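Local coordinates for protein putative NAD dependent dehydrogenase (Micromonospora echinospora, PDB 6NOR) that binds NAD and is probably an oxidoreductase that takes part in the biosynthesis of the aminoglycoside antibiotic gentamicin, at residues 138-143 and 318-323. Sequence-based numbering, arbitrary orientation.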
ATOM      1  N   VAL A 138       3.385 -19.805 -38.752  1.00 24.87           N
ATOM      2  CA  VAL A 138       3.579 -18.898 -37.638  1.00 19.52           C
ATOM      3  C   VAL A 138       4.608 -19.478 -36.683  1.00 19.67           C
ATOM      4  O   VAL A 138       4.534 -20.656 -36.303  1.00 18.92           O
ATOM      5  CB  VAL A 138       2.265 -18.628 -36.873  1.00 21.64           C
ATOM      6  CG1 VAL A 138       2.535 -17.774 -35.617  1.00 17.81           C
ATOM      7  CG2 VAL A 138       1.240 -17.964 -37.787  1.00 17.92           C
ATOM      8  N   LEU A 139       5.588 -18.643 -36.348  1.00 17.87           N
ATOM      9  CA  LEU A 139       6.494 -18.865 -35.231  1.00 21.07           C
ATOM     10  C   LEU A 139       6.158 -17.836 -34.149  1.00 23.87           C
ATOM     11  O   LEU A 139       6.184 -16.639 -34.386  1.00 23.12           O
ATOM     12  CB  LEU A 139       7.956 -18.727 -35.656  1.00 21.67           C
ATOM     13  CG  LEU A 139       9.028 -18.697 -34.547  1.00 19.47           C
ATOM     14  CD1 LEU A 139       9.027 -19.957 -33.723  1.00 17.85           C
ATOM     15  CD2 LEU A 139      10.420 -18.463 -35.129  1.00 17.85           C
ATOM     16  N   ALA A 140       5.835 -18.312 -32.961  1.00 21.67           N
ATOM     17  CA  ALA A 140       5.432 -17.428 -31.895  1.00 17.69           C
ATOM     18  C   ALA A 140       6.214 -17.820 -30.679  1.00 19.15           C
ATOM     19  O   ALA A 140       6.622 -18.967 -30.570  1.00 18.20           O
ATOM     20  CB  ALA A 140       3.926 -17.534 -31.648  1.00 17.67           C
ATOM     21  N   HIS A 141       6.445 -16.880 -29.767  1.00 20.69           N
ATOM     22  CA  HIS A 141       7.242 -17.193 -28.581  1.00 19.71           C
ATOM     23  C   HIS A 141       6.509 -16.822 -27.301  1.00 19.34           C
ATOM     24  O   HIS A 141       5.695 -15.905 -27.282  1.00 18.03           O
ATOM     25  CB  HIS A 141       8.601 -16.496 -28.628  1.00 19.67           C
ATOM     26  CG  HIS A 141       8.516 -15.005 -28.523  1.00 26.18           C
ATOM     27  ND1 HIS A 141       8.262 -14.196 -29.608  1.00 27.57           N
ATOM     28  CD2 HIS A 141       8.649 -14.175 -27.461  1.00 28.48           C
ATOM     29  CE1 HIS A 141       8.233 -12.934 -29.219  1.00 28.70           C
ATOM     30  NE2 HIS A 141       8.462 -12.894 -27.919  1.00 31.22           N
ATOM     31  N   GLY A 142       6.822 -17.541 -26.227  1.00 17.60           N
ATOM     32  CA  GLY A 142       6.077 -17.426 -24.989  1.00 17.57           C
ATOM     33  C   GLY A 142       6.413 -16.296 -24.033  1.00 22.07           C
ATOM     34  O   GLY A 142       6.527 -16.541 -22.840  1.00 24.75           O
ATOM     35  N   GLY A 143       6.545 -15.065 -24.528  1.00 17.53           N
ATOM     36  CA  GLY A 143       6.600 -13.913 -23.638  1.00 19.75           C
ATOM     37  C   GLY A 143       5.237 -13.441 -23.168  1.00 17.47           C
ATOM     38  O   GLY A 143       4.707 -12.471 -23.677  1.00 21.80           O
ATOM     39  N   ARG A 318      -4.673 -16.826 -27.174  1.00 18.92           N
ATOM     40  CA  ARG A 318      -5.779 -16.482 -28.036  1.00 22.05           C
ATOM     41  C   ARG A 318      -5.253 -15.790 -29.279  1.00 17.53           C
ATOM     42  O   ARG A 318      -5.690 -16.056 -30.382  1.00 17.58           O
ATOM     43  CB  ARG A 318      -6.797 -15.593 -27.336  1.00 31.26           C
ATOM     44  CG  ARG A 318      -8.012 -15.324 -28.221  1.00 42.89           C
ATOM     45  CD  ARG A 318      -8.934 -14.280 -27.637  1.00 54.89           C
ATOM     46  NE  ARG A 318      -9.339 -14.586 -26.265  1.00 64.95           N
ATOM     47  CZ  ARG A 318      -9.103 -13.791 -25.224  1.00 63.67           C
ATOM     48  NH1 ARG A 318      -8.460 -12.642 -25.397  1.00 63.06           N
ATOM     49  NH2 ARG A 318      -9.512 -14.139 -24.011  1.00 61.03           N
ATOM     50  N   GLN A 319      -4.292 -14.908 -29.101  1.00 20.33           N
ATOM     51  CA  GLN A 319      -3.743 -14.200 -30.234  1.00 18.71           C
ATOM     52  C   GLN A 319      -2.889 -15.088 -31.133  1.00 22.34           C
ATOM     53  O   GLN A 319      -2.812 -14.857 -32.329  1.00 23.81           O
ATOM     54  CB  GLN A 319      -2.935 -13.014 -29.752  1.00 21.40           C
ATOM     55  CG  GLN A 319      -3.835 -11.950 -29.215  1.00 32.98           C
ATOM     56  CD  GLN A 319      -3.129 -10.648 -29.026  1.00 50.66           C
ATOM     57  OE1 GLN A 319      -2.242 -10.286 -29.807  1.00 55.72           O
ATOM     58  NE2 GLN A 319      -3.512  -9.922 -27.981  1.00 59.12           N
ATOM     59  N   VAL A 320      -2.248 -16.098 -30.564  1.00 17.58           N
ATOM     60  CA  VAL A 320      -1.504 -17.043 -31.379  1.00 17.64           C
ATOM     61  C   VAL A 320      -2.445 -17.886 -32.257  1.00 17.70           C
ATOM     62  O   VAL A 320      -2.229 -18.041 -33.449  1.00 25.54           O
ATOM     63  CB  VAL A 320      -0.650 -17.957 -30.510  1.00 20.55           C
ATOM     64  CG1 VAL A 320      -0.135 -19.102 -31.320  1.00 17.70           C
ATOM     65  CG2 VAL A 320       0.507 -17.161 -29.902  1.00 17.60           C
ATOM     66  N   VAL A 321      -3.507 -18.394 -31.657  1.00 19.85           N
ATOM     67  CA  VAL A 321      -4.530 -19.108 -32.384  1.00 17.75           C
ATOM     68  C   VAL A 321      -5.218 -18.233 -33.446  1.00 17.77           C
ATOM     69  O   VAL A 321      -5.486 -18.700 -34.542  1.00 26.04           O
ATOM     70  CB  VAL A 321      -5.563 -19.675 -31.417  1.00 22.15           C
ATOM     71  CG1 VAL A 321      -6.764 -20.246 -32.176  1.00 21.62           C
ATOM     72  CG2 VAL A 321      -4.916 -20.738 -30.531  1.00 17.74           C
ATOM     73  N   ASP A 322      -5.477 -16.963 -33.138  1.00 19.00           N
ATOM     74  CA  ASP A 322      -6.022 -16.041 -34.124  1.00 22.65           C
ATOM     75  C   ASP A 322      -5.067 -15.868 -35.306  1.00 23.17           C
ATOM     76  O   ASP A 322      -5.510 -15.698 -36.429  1.00 25.03           O
ATOM     77  CB  ASP A 322      -6.318 -14.662 -33.513  1.00 28.68           C
ATOM     78  CG  ASP A 322      -7.451 -14.691 -32.480  1.00 42.34           C
ATOM     79  OD1 ASP A 322      -8.248 -15.662 -32.449  1.00 43.11           O
ATOM     80  OD2 ASP A 322      -7.542 -13.723 -31.693  1.00 50.05           O
ATOM     81  N   ALA A 323      -3.761 -15.898 -35.054  1.00 22.10           N
ATOM     82  CA  ALA A 323      -2.783 -15.735 -36.122  1.00 18.43           C
ATOM     83  C   ALA A 323      -2.787 -16.938 -37.061  1.00 21.51           C
ATOM     84  O   ALA A 323      -2.745 -16.784 -38.264  1.00 25.34           O
ATOM     85  CB  ALA A 323      -1.382 -15.519 -35.556  1.00 17.74           C
TER
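A140 and V320 form the tighter of two apolar meetings between segment 138-143 and helix 313-326: the methyl CB of A140 points at the helix and lies 3.9 Å from CG2 of V320. With CG1 of V320 anti to the backbone N (chi1 168°), CG2 lies beside that N and is the branch that meets A140. The second meeting, which involves V138 next to the strand, is looser. V138 brings CG2 to 4.2 Å from CB of A323, and the same methyl skirts the backbone O of A323. V138 and A140, two residues apart, thus both direct CB at the helix, where V320 and A323 are neighbours across slightly less than one helical turn. CA of A140 lies 7.0 Å from CA of V320, and CA of V138 is 7.3 Å from CA of A323, a spacing that the small alanine side chains permit; together the two segments bury 143 Å².

Backbone hydrogen bonds join V138, A140 and G142 to V112 and V114 of strand 111-114, while D322 forms salt bridges with R48 and R328. L139 packs its side chain on V112 and V114. The arrangement is helix-on-sheet packing at the edge of a parallel Rossmann sheet: helix 313-326, from late in the chain, covers strand 139-141, its outermost strand in this chain, after which the chain reaches G142, which touches NAD.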